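PDB 5D1V: globin from Chloroflexus aurantiacus, which binds heme as a group II truncated hemoglobin and probably carries oxygen in a thermophilic phototrophic bacterium. Local coordinates for residues Pro4-Tyr7 / Glu8-Gly12; Ala94-Glu98 / Ala99-Glu103. All coordinates share one frame; numbering follows the deposited sequence.

Interaction 1: residues Pro4-Tyr7 / Glu8-Gly12; sequences PTIY and EQIGG
Gln9 N bonds to Thr5 O at 2.9 Å, and together with the bond from Ile10 N to Ile6 O this holds the backbone in a single short helical turn. The chain leaves that turn through a Schellman motif, in which Gly12 N reaches back to Tyr7 O at 2.8 Å while Gly11 N bonds to Glu8 O. At the start of the turn Thr5 and Glu8 form a capping box. Thr5 OG1, set between its own backbone N and carbonyl carbon (chi1 59°), accepts from Glu8 N at 3.2 Å. In return the carboxylate of Glu8 swings back past the hydroxyl, its side chain crossing that of Thr5 at about a right angle, and takes the nearly straight bond from Thr5 N to Glu8 OE2 at 2.8 Å, which arrives from above the carboxylate plane. At the other end, Tyr7 has CG anti to the backbone N (chi1 178°), and this lays its ring over the exit: Gly12 CA stands over the centre of one ring face, a CH-pi contact at 3.7 Å from the centroid. Ile6 and Ile10 meet through their CG2 methyls and also touch helix 105-119, Ile6 at Val108 and Ile10 at Met109. Both ends of the turn are thus closed locally; the Glu8 carboxylate, if ionised, may gain a little from the N-H end of so short a helix, though its direct bond to Thr5 N is the firmer gain.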
loop_
_atom_site.group_PDB
_atom_site.type_symbol
_atom_site.label_atom_id
_atom_site.label_comp_id
_atom_site.label_asym_id
_atom_site.label_seq_id
_atom_site.Cartn_x
_atom_site.Cartn_y
_atom_site.Cartn_z
ATOM N N PRO A 4 19.394 -11.829 18.329
ATOM C CA PRO A 4 18.348 -12.743 17.836
ATOM C C PRO A 4 17.879 -12.407 16.417
ATOM O O PRO A 4 17.859 -11.239 16.018
ATOM C CB PRO A 4 17.218 -12.544 18.839
ATOM C CG PRO A 4 17.939 -12.142 20.128
ATOM C CD PRO A 4 19.065 -11.268 19.653
ATOM N N THR A 5 17.524 -13.447 15.664
ATOM C CA THR A 5 17.067 -13.309 14.278
ATOM C C THR A 5 15.660 -12.721 14.204
ATOM O O THR A 5 14.910 -12.714 15.195
ATOM C CB THR A 5 17.039 -14.661 13.560
ATOM O OG1 THR A 5 16.171 -15.537 14.283
ATOM C CG2 THR A 5 18.418 -15.270 13.466
ATOM N N ILE A 6 15.308 -12.227 13.023
ATOM C CA ILE A 6 13.944 -11.804 12.757
ATOM C C ILE A 6 12.996 -12.935 13.116
ATOM O O ILE A 6 11.971 -12.702 13.750
ATOM C CB ILE A 6 13.752 -11.367 11.272
ATOM C CG1 ILE A 6 14.619 -10.150 10.936
ATOM C CG2 ILE A 6 12.296 -11.092 10.996
ATOM C CD1 ILE A 6 14.258 -8.889 11.661
ATOM N N TYR A 7 13.316 -14.151 12.664
ATOM C CA TYR A 7 12.523 -15.342 12.973
ATOM C C TYR A 7 12.146 -15.406 14.455
ATOM O O TYR A 7 10.968 -15.578 14.801
ATOM C CB TYR A 7 13.305 -16.588 12.564
ATOM C CG TYR A 7 12.643 -17.901 12.852
ATOM C CD1 TYR A 7 11.734 -18.455 11.952
ATOM C CD2 TYR A 7 12.944 -18.613 14.010
ATOM C CE1 TYR A 7 11.131 -19.667 12.207
ATOM C CE2 TYR A 7 12.347 -19.837 14.269
ATOM C CZ TYR A 7 11.435 -20.351 13.362
ATOM O OH TYR A 7 10.836 -21.572 13.559
ATOM N N GLU A 8 13.147 -15.282 15.325
ATOM C CA GLU A 8 12.927 -15.313 16.780
ATOM C C GLU A 8 12.080 -14.131 17.209
ATOM O O GLU A 8 11.154 -14.277 18.006
ATOM C CB GLU A 8 14.256 -15.280 17.543
ATOM C CG GLU A 8 15.258 -16.379 17.194
ATOM C CD GLU A 8 16.632 -16.159 17.854
ATOM O OE1 GLU A 8 16.708 -16.259 19.100
ATOM O OE2 GLU A 8 17.625 -15.882 17.131
ATOM N N GLN A 9 12.406 -12.955 16.678
ATOM C CA GLN A 9 11.759 -11.712 17.104
ATOM C C GLN A 9 10.257 -11.726 16.892
ATOM O O GLN A 9 9.510 -11.147 17.663
ATOM C CB GLN A 9 12.332 -10.528 16.358
ATOM C CG GLN A 9 13.718 -10.100 16.817
ATOM C CD GLN A 9 14.354 -9.133 15.843
ATOM O OE1 GLN A 9 15.448 -9.381 15.335
ATOM N NE2 GLN A 9 13.663 -8.029 15.559
ATOM N N ILE A 10 9.803 -12.373 15.829
ATOM C CA ILE A 10 8.390 -12.291 15.490
ATOM C C ILE A 10 7.616 -13.511 16.008
ATOM O O ILE A 10 6.418 -13.607 15.777
ATOM C CB ILE A 10 8.179 -12.084 13.945
ATOM C CG1 ILE A 10 8.447 -13.360 13.132
ATOM C CG2 ILE A 10 9.033 -10.897 13.431
ATOM C CD1 ILE A 10 7.959 -13.241 11.690
ATOM N N GLY A 11 8.285 -14.417 16.728
ATOM C CA GLY A 11 7.599 -15.548 17.345
ATOM C C GLY A 11 7.767 -16.886 16.639
ATOM O O GLY A 11 7.085 -17.874 16.945
ATOM N N GLY A 12 8.673 -16.928 15.678
ATOM C CA GLY A 12 9.043 -18.187 15.062
ATOM C C GLY A 12 8.017 -18.821 14.128
ATOM O O GLY A 12 7.202 -18.148 13.483
#

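Interaction 2: residues Ala94-Glu98 / Ala99-Glu103; sequences AALNE and AGVPE
Leu96 O and Val101 N meet at 3.3 Å in the six-to-one bond of a Schellman motif that ends helix 82-98. The second bond of the motif, from Gly100 N to Asn97 O at 3.3 Å, is weak. Just before it, Ala95 O accepts from Ala99 N at 2.9 Å, the last ordinary bond of the helix. Gly100 supplies the positive phi (79°) that turns the chain out of the helix, a conformation that favours glycine. Beyond the turn, Val101 points back at the helix. Its CG2 branch, beside the backbone N, rests 3.5 Å from Leu96 O and 4.1 Å from Leu96 CD2, placing an apolar contact next to the bonded carbonyl. Two carbonyls beyond the helix meet side-chain donors: Ala99 O accepts from Arg18 NH2, and Val101 O from Arg106 NE. Leu96 and Ala99 pack on Ile19 of helix 13-28, while Leu96 and Val101 both touch Met109 of helix 105-119, so the end of helix 82-98 and its exit loop are in contact with both of these helices.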
loop_
_atom_site.group_PDB
_atom_site.type_symbol
_atom_site.label_atom_id
_atom_site.label_comp_id
_atom_site.label_asym_id
_atom_site.label_seq_id
_atom_site.Cartn_x
_atom_site.Cartn_y
_atom_site.Cartn_z
ATOM N N ALA A 94 -0.418 -7.318 3.318
ATOM C CA ALA A 94 -1.611 -7.475 4.144
ATOM C C ALA A 94 -1.422 -8.611 5.135
ATOM O O ALA A 94 -1.827 -8.508 6.298
ATOM C CB ALA A 94 -2.839 -7.717 3.275
ATOM N N ALA A 95 -0.799 -9.697 4.693
ATOM C CA ALA A 95 -0.612 -10.852 5.564
ATOM C C ALA A 95 0.275 -10.490 6.777
ATOM O O ALA A 95 -0.021 -10.913 7.893
ATOM C CB ALA A 95 -0.024 -12.015 4.781
ATOM N N LEU A 96 1.350 -9.718 6.558
ATOM C CA LEU A 96 2.193 -9.243 7.664
ATOM C C LEU A 96 1.400 -8.433 8.658
ATOM O O LEU A 96 1.537 -8.594 9.872
ATOM C CB LEU A 96 3.329 -8.386 7.146
ATOM C CG LEU A 96 4.344 -9.096 6.260
ATOM C CD1 LEU A 96 5.384 -8.056 5.840
ATOM C CD2 LEU A 96 5.014 -10.277 6.983
ATOM N N ASN A 97 0.568 -7.553 8.141
ATOM C CA ASN A 97 -0.246 -6.720 9.024
ATOM C C ASN A 97 -1.279 -7.542 9.799
ATOM O O ASN A 97 -1.403 -7.393 11.017
ATOM C CB ASN A 97 -0.901 -5.609 8.212
ATOM C CG ASN A 97 0.113 -4.556 7.754
ATOM O OD1 ASN A 97 1.241 -4.882 7.349
ATOM N ND2 ASN A 97 -0.276 -3.288 7.846
ATOM N N GLU A 98 -1.998 -8.434 9.115
ATOM C CA GLU A 98 -3.031 -9.240 9.748
ATOM C C GLU A 98 -2.475 -10.310 10.698
ATOM O O GLU A 98 -3.132 -10.648 11.667
ATOM C CB GLU A 98 -3.904 -9.878 8.680
ATOM C CG GLU A 98 -4.698 -8.850 7.929
ATOM C CD GLU A 98 -5.651 -9.457 6.919
ATOM O OE1 GLU A 98 -6.030 -10.635 7.075
ATOM O OE2 GLU A 98 -6.021 -8.735 5.978
ATOM N N ALA A 99 -1.251 -10.777 10.478
ATOM C CA ALA A 99 -0.641 -11.803 11.325
ATOM C C ALA A 99 -0.071 -11.223 12.611
ATOM O O ALA A 99 0.355 -11.965 13.484
ATOM C CB ALA A 99 0.439 -12.526 10.580
ATOM N N GLY A 100 -0.057 -9.901 12.714
ATOM C CA GLY A 100 0.410 -9.237 13.911
ATOM C C GLY A 100 1.920 -9.147 14.056
ATOM O O GLY A 100 2.439 -9.133 15.164
ATOM N N VAL A 101 2.631 -9.047 12.945
ATOM C CA VAL A 101 4.077 -8.978 13.000
ATOM C C VAL A 101 4.470 -7.629 13.580
ATOM O O VAL A 101 4.069 -6.604 13.045
ATOM C CB VAL A 101 4.695 -9.177 11.616
ATOM C CG1 VAL A 101 6.201 -9.143 11.688
ATOM C CG2 VAL A 101 4.194 -10.502 11.004
ATOM N N PRO A 102 5.248 -7.627 14.679
ATOM C CA PRO A 102 5.645 -6.388 15.347
ATOM C C PRO A 102 6.716 -5.610 14.607
ATOM O O PRO A 102 7.510 -6.200 13.864
ATOM C CB PRO A 102 6.209 -6.886 16.678
ATOM C CG PRO A 102 6.845 -8.166 16.316
ATOM C CD PRO A 102 5.856 -8.791 15.342
ATOM N N GLU A 103 6.736 -4.302 14.829
ATOM C CA GLU A 103 7.833 -3.455 14.365
ATOM C C GLU A 103 8.971 -3.576 15.373
ATOM O O GLU A 103 8.728 -3.847 16.550
ATOM C CB GLU A 103 7.376 -2.001 14.241
ATOM C CG GLU A 103 6.273 -1.784 13.253
ATOM C CD GLU A 103 6.775 -1.767 11.837
ATOM O OE1 GLU A 103 5.963 -1.585 10.901
ATOM O OE2 GLU A 103 7.992 -1.931 11.656
#

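Interactions 1 and 2 illustrate one principle at two places: a helix leaves its last turn through a Schellman motif with a glycine in positive phi. In 4-12 the same few residues also carry the N-terminal cap, so a carboxylate and a hydroxyl join the backbone bonds; in 94-103, at the end of a long helix, the bonds between the segments are purely backbone. Each is partly buried: Ile10, Leu96, Ala99 and Val101 are buried, while Glu8, Gln9 and Glu98 are exposed. Both pack on helices 13-28 and 105-119, and they meet directly where Ile10 CG2 lies 3.8 Å from Val101 CG1, joining the N-terminal turn to the loop before helix 105-119.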